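Local coordinates for protein beta-fructofuranosidase (Bifidobacterium adolescentis, PDB 6NOB) that probably hydrolyses terminal beta-fructofuranoside linkages, as in sucrose, as a member of glycoside hydrolase family 32, at residues F380-L392 with F402-N414. Residues are numbered along the deposited sequence; the frame is centred on the assembly and turned at random.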
loop_
_atom_site.group_PDB
_atom_site.type_symbol
_atom_site.label_atom_id
_atom_site.label_comp_id
_atom_site.label_asym_id
_atom_site.label_seq_id
_atom_site.Cartn_x
_atom_site.Cartn_y
_atom_site.Cartn_z
ATOM N N PHE A 380 15.093 8.715 3.094
ATOM C CA PHE A 380 15.722 8.104 4.253
ATOM C C PHE A 380 17.171 7.791 3.912
ATOM O O PHE A 380 17.612 7.951 2.771
ATOM C CB PHE A 380 14.976 6.838 4.687
ATOM C CG PHE A 380 14.811 5.828 3.586
ATOM C CD1 PHE A 380 15.778 4.861 3.363
ATOM C CD2 PHE A 380 13.691 5.853 2.767
ATOM C CE1 PHE A 380 15.631 3.934 2.344
ATOM C CE2 PHE A 380 13.537 4.928 1.748
ATOM C CZ PHE A 380 14.508 3.968 1.536
ATOM N N GLN A 381 17.908 7.333 4.922
ATOM C CA GLN A 381 19.295 6.926 4.759
ATOM C C GLN A 381 19.469 5.503 5.265
ATOM O O GLN A 381 18.925 5.135 6.310
ATOM C CB GLN A 381 20.241 7.871 5.499
ATOM C CG GLN A 381 20.396 9.207 4.801
ATOM C CD GLN A 381 21.104 10.236 5.645
ATOM O OE1 GLN A 381 21.349 10.023 6.832
ATOM N NE2 GLN A 381 21.436 11.367 5.037
ATOM N N VAL A 382 20.222 4.705 4.513
ATOM C CA VAL A 382 20.502 3.325 4.893
ATOM C C VAL A 382 21.882 2.951 4.364
ATOM O O VAL A 382 22.259 3.326 3.249
ATOM C CB VAL A 382 19.396 2.369 4.386
ATOM C CG1 VAL A 382 19.467 2.183 2.876
ATOM C CG2 VAL A 382 19.482 1.034 5.099
ATOM N N ASP A 383 22.643 2.229 5.192
ATOM C CA ASP A 383 24.010 1.819 4.880
ATOM C C ASP A 383 24.836 2.983 4.334
ATOM O O ASP A 383 25.598 2.816 3.375
ATOM C CB ASP A 383 24.015 0.642 3.891
ATOM C CG ASP A 383 23.149 -0.538 4.352
ATOM O OD1 ASP A 383 23.358 -1.076 5.462
ATOM O OD2 ASP A 383 22.256 -0.947 3.585
ATOM N N GLY A 384 24.684 4.169 4.928
ATOM C CA GLY A 384 25.499 5.321 4.583
ATOM C C GLY A 384 25.138 6.040 3.301
ATOM O O GLY A 384 25.940 6.850 2.822
ATOM N N VAL A 385 23.962 5.784 2.731
ATOM C CA VAL A 385 23.547 6.389 1.470
ATOM C C VAL A 385 22.135 6.940 1.628
ATOM O O VAL A 385 21.270 6.289 2.225
ATOM C CB VAL A 385 23.610 5.372 0.308
ATOM C CG1 VAL A 385 22.928 5.925 -0.938
ATOM C CG2 VAL A 385 25.054 4.997 0.005
ATOM N N THR A 386 21.908 8.146 1.106
ATOM C CA THR A 386 20.574 8.735 1.101
ATOM C C THR A 386 19.773 8.186 -0.073
ATOM O O THR A 386 20.273 8.127 -1.201
ATOM C CB THR A 386 20.653 10.260 1.016
ATOM O OG1 THR A 386 21.319 10.779 2.176
ATOM C CG2 THR A 386 19.255 10.863 0.931
ATOM N N VAL A 387 18.531 7.785 0.193
ATOM C CA VAL A 387 17.672 7.158 -0.806
ATOM C C VAL A 387 16.348 7.906 -0.862
ATOM O O VAL A 387 15.727 8.157 0.177
ATOM C CB VAL A 387 17.428 5.669 -0.496
ATOM C CG1 VAL A 387 16.530 5.048 -1.558
ATOM C CG2 VAL A 387 18.751 4.915 -0.395
ATOM N N ALA A 388 15.916 8.256 -2.073
ATOM C CA ALA A 388 14.581 8.782 -2.315
ATOM C C ALA A 388 13.781 7.776 -3.131
ATOM O O ALA A 388 14.312 7.153 -4.057
ATOM C CB ALA A 388 14.628 10.129 -3.043
ATOM N N VAL A 389 12.509 7.614 -2.775
ATOM C CA VAL A 389 11.608 6.667 -3.423
ATOM C C VAL A 389 10.306 7.389 -3.740
ATOM O O VAL A 389 9.753 8.084 -2.880
ATOM C CB VAL A 389 11.343 5.434 -2.532
ATOM C CG1 VAL A 389 10.390 4.477 -3.215
ATOM C CG2 VAL A 389 12.647 4.728 -2.185
ATOM N N GLY A 390 9.820 7.234 -4.970
ATOM C CA GLY A 390 8.586 7.880 -5.374
ATOM C C GLY A 390 8.022 7.254 -6.629
ATOM O O GLY A 390 8.737 6.616 -7.406
ATOM N N ALA A 391 6.719 7.450 -6.820
ATOM C CA ALA A 391 5.989 6.879 -7.942
ATOM C C ALA A 391 5.677 7.954 -8.977
ATOM O O ALA A 391 5.428 9.115 -8.639
ATOM C CB ALA A 391 4.693 6.220 -7.466
ATOM N N LEU A 392 5.677 7.552 -10.247
ATOM C CA LEU A 392 5.543 8.471 -11.374
ATOM C C LEU A 392 4.151 8.331 -11.983
ATOM O O LEU A 392 3.852 7.332 -12.645
ATOM C CB LEU A 392 6.630 8.202 -12.410
ATOM C CG LEU A 392 8.048 8.416 -11.879
ATOM C CD1 LEU A 392 9.080 7.817 -12.821
ATOM C CD2 LEU A 392 8.311 9.897 -11.659
ATOM N N PHE A 402 3.104 0.567 -16.026
ATOM C CA PHE A 402 2.384 1.798 -15.721
ATOM C C PHE A 402 2.641 2.228 -14.280
ATOM O O PHE A 402 2.486 1.429 -13.352
ATOM C CB PHE A 402 0.887 1.584 -15.956
ATOM C CG PHE A 402 0.040 2.812 -15.749
ATOM C CD1 PHE A 402 0.211 3.936 -16.542
ATOM C CD2 PHE A 402 -0.961 2.822 -14.789
ATOM C CE1 PHE A 402 -0.588 5.059 -16.364
ATOM C CE2 PHE A 402 -1.763 3.938 -14.606
ATOM C CZ PHE A 402 -1.574 5.058 -15.394
ATOM N N GLN A 403 3.033 3.491 -14.106
ATOM C CA GLN A 403 3.213 4.121 -12.795
ATOM C C GLN A 403 4.118 3.280 -11.889
ATOM O O GLN A 403 3.748 2.854 -10.792
ATOM C CB GLN A 403 1.858 4.407 -12.137
ATOM C CG GLN A 403 0.968 5.322 -12.984
ATOM C CD GLN A 403 -0.210 5.922 -12.223
ATOM O OE1 GLN A 403 -0.813 6.901 -12.671
ATOM N NE2 GLN A 403 -0.543 5.342 -11.074
ATOM N N GLN A 404 5.332 3.054 -12.381
ATOM C CA GLN A 404 6.343 2.355 -11.606
ATOM C C GLN A 404 6.858 3.237 -10.474
ATOM O O GLN A 404 6.817 4.469 -10.547
ATOM C CB GLN A 404 7.501 1.940 -12.510
ATOM C CG GLN A 404 7.177 0.786 -13.429
ATOM C CD GLN A 404 7.282 -0.551 -12.726
ATOM O OE1 GLN A 404 6.381 -0.948 -11.986
ATOM N NE2 GLN A 404 8.392 -1.250 -12.947
ATOM N N VAL A 405 7.341 2.592 -9.418
ATOM C CA VAL A 405 7.933 3.272 -8.271
ATOM C C VAL A 405 9.446 3.269 -8.454
ATOM O O VAL A 405 10.055 2.204 -8.607
ATOM C CB VAL A 405 7.526 2.597 -6.954
ATOM C CG1 VAL A 405 8.307 3.188 -5.792
ATOM C CG2 VAL A 405 6.027 2.744 -6.729
ATOM N N ARG A 406 10.052 4.454 -8.444
ATOM C CA ARG A 406 11.477 4.616 -8.697
ATOM C C ARG A 406 12.216 4.936 -7.404
ATOM O O ARG A 406 11.715 5.690 -6.563
ATOM C CB ARG A 406 11.722 5.730 -9.722
ATOM C CG ARG A 406 13.131 5.777 -10.271
ATOM C CD ARG A 406 13.168 6.354 -11.681
ATOM N NE ARG A 406 14.419 6.024 -12.358
ATOM C CZ ARG A 406 14.627 4.901 -13.038
ATOM N NH1 ARG A 406 13.662 3.997 -13.137
ATOM N NH2 ARG A 406 15.802 4.680 -13.618
ATOM N N TRP A 407 13.409 4.364 -7.246
ATOM C CA TRP A 407 14.309 4.735 -6.164
ATOM C C TRP A 407 15.515 5.482 -6.723
ATOM O O TRP A 407 15.960 5.232 -7.846
ATOM C CB TRP A 407 14.774 3.514 -5.351
ATOM C CG TRP A 407 15.542 2.461 -6.114
ATOM C CD1 TRP A 407 15.046 1.292 -6.614
ATOM C CD2 TRP A 407 16.943 2.470 -6.435
ATOM N NE1 TRP A 407 16.043 0.579 -7.233
ATOM C CE2 TRP A 407 17.217 1.279 -7.139
ATOM C CE3 TRP A 407 17.988 3.371 -6.204
ATOM C CZ2 TRP A 407 18.492 0.965 -7.611
ATOM C CZ3 TRP A 407 19.255 3.058 -6.678
ATOM C CH2 TRP A 407 19.494 1.865 -7.373
ATOM N N TYR A 408 16.034 6.411 -5.921
ATOM C CA TYR A 408 17.179 7.235 -6.295
ATOM C C TYR A 408 18.145 7.257 -5.120
ATOM O O TYR A 408 17.758 7.642 -4.012
ATOM C CB TYR A 408 16.756 8.666 -6.651
ATOM C CG TYR A 408 15.493 8.797 -7.481
ATOM C CD1 TYR A 408 14.237 8.616 -6.912
ATOM C CD2 TYR A 408 15.558 9.137 -8.828
ATOM C CE1 TYR A 408 13.088 8.745 -7.664
ATOM C CE2 TYR A 408 14.412 9.272 -9.588
ATOM C CZ TYR A 408 13.180 9.075 -9.001
ATOM O OH TYR A 408 12.034 9.208 -9.752
ATOM N N ALA A 409 19.394 6.864 -5.356
ATOM C CA ALA A 409 20.392 6.760 -4.302
ATOM C C ALA A 409 21.552 7.709 -4.575
ATOM O O ALA A 409 21.995 7.851 -5.719
ATOM C CB ALA A 409 20.912 5.322 -4.172
ATOM N N GLY A 410 22.043 8.349 -3.522
ATOM C CA GLY A 410 23.141 9.283 -3.679
ATOM C C GLY A 410 23.484 9.968 -2.376
ATOM O O GLY A 410 23.203 9.453 -1.292
ATOM N N ASP A 411 24.098 11.141 -2.494
ATOM C CA ASP A 411 24.542 11.923 -1.348
ATOM C C ASP A 411 23.692 13.179 -1.222
ATOM O O ASP A 411 23.531 13.926 -2.193
ATOM C CB ASP A 411 26.018 12.302 -1.482
ATOM C CG ASP A 411 26.894 11.118 -1.835
ATOM O OD1 ASP A 411 26.620 10.003 -1.345
ATOM O OD2 ASP A 411 27.858 11.303 -2.607
ATOM N N LEU A 412 23.147 13.401 -0.029
ATOM C CA LEU A 412 22.478 14.656 0.298
ATOM C C LEU A 412 23.531 15.742 0.483
ATOM O O LEU A 412 24.331 15.681 1.421
ATOM C CB LEU A 412 21.649 14.483 1.565
ATOM C CG LEU A 412 20.264 15.118 1.635
ATOM C CD1 LEU A 412 19.433 14.735 0.425
ATOM C CD2 LEU A 412 19.581 14.685 2.917
ATOM N N VAL A 413 23.537 16.736 -0.399
ATOM C CA VAL A 413 24.580 17.752 -0.403
ATOM C C VAL A 413 23.979 19.111 -0.068
ATOM O O VAL A 413 22.789 19.366 -0.280
ATOM C CB VAL A 413 25.323 17.806 -1.757
ATOM C CG1 VAL A 413 25.961 16.461 -2.059
ATOM C CG2 VAL A 413 24.371 18.204 -2.870
ATOM N N ASN A 414 24.830 19.987 0.458
ATOM C CA ASN A 414 24.449 21.344 0.821
ATOM C C ASN A 414 24.644 22.269 -0.373
ATOM O O ASN A 414 25.718 22.288 -0.981
ATOM C CB ASN A 414 25.287 21.829 2.005
ATOM C CG ASN A 414 24.478 22.608 3.013
ATOM O OD1 ASN A 414 23.248 22.636 2.953
ATOM N ND2 ASN A 414 25.165 23.249 3.952
HETATM O O HOH W 1 25.791 9.576 1.334
HETATM O O HOH W 2 23.783 11.648 2.079
#
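An antiparallel beta hairpin in the family 32 catalytic domain, probably part of its five-bladed propeller, pairs strand 385-392 with strand 405-414, their N-to-C directions at 154°. Three hydrogen-bonded pairs, Thr386 with Gly410, Ala388 with Tyr408 and Gly390 with Arg406, set the register; Tyr408 N reaches Ala388 O at 2.6 Å. Past them, a weak hydrogen bond runs from Leu392 N to Gln404 O at 3.3 Å. Val389 and Val405 meet on one face of the sheet, CG1 to CG1 at 3.6 Å, since each carries CG1 anti to its own backbone N (chi1 179° and 172°). On the other face the Tyr408 ring turns its edge to the strand, CD1 lying 3.2 Å from Ala388 O. Thr386 OG1 accepts from Gln381 NE2 at 2.9 Å, Gln381 OE1 being bonded to Gly277 N, and shares a water with Leu412 N, while Thr386 CG2 touches Leu412 CD1 at 3.9 Å. A valine at Thr386 would probably leave Gln381 NE2 and that water without the hydroxyl. Strand 377-382 borders 385-392 and strand 418-428 borders 405-414; strand 357-365 packs on the Ala388 and Tyr408 face, where Tyr408 OH is hydrogen-bonded to Asp365 and Tyr374, and strand 435-442 meets Val389 and Val405 through Thr438.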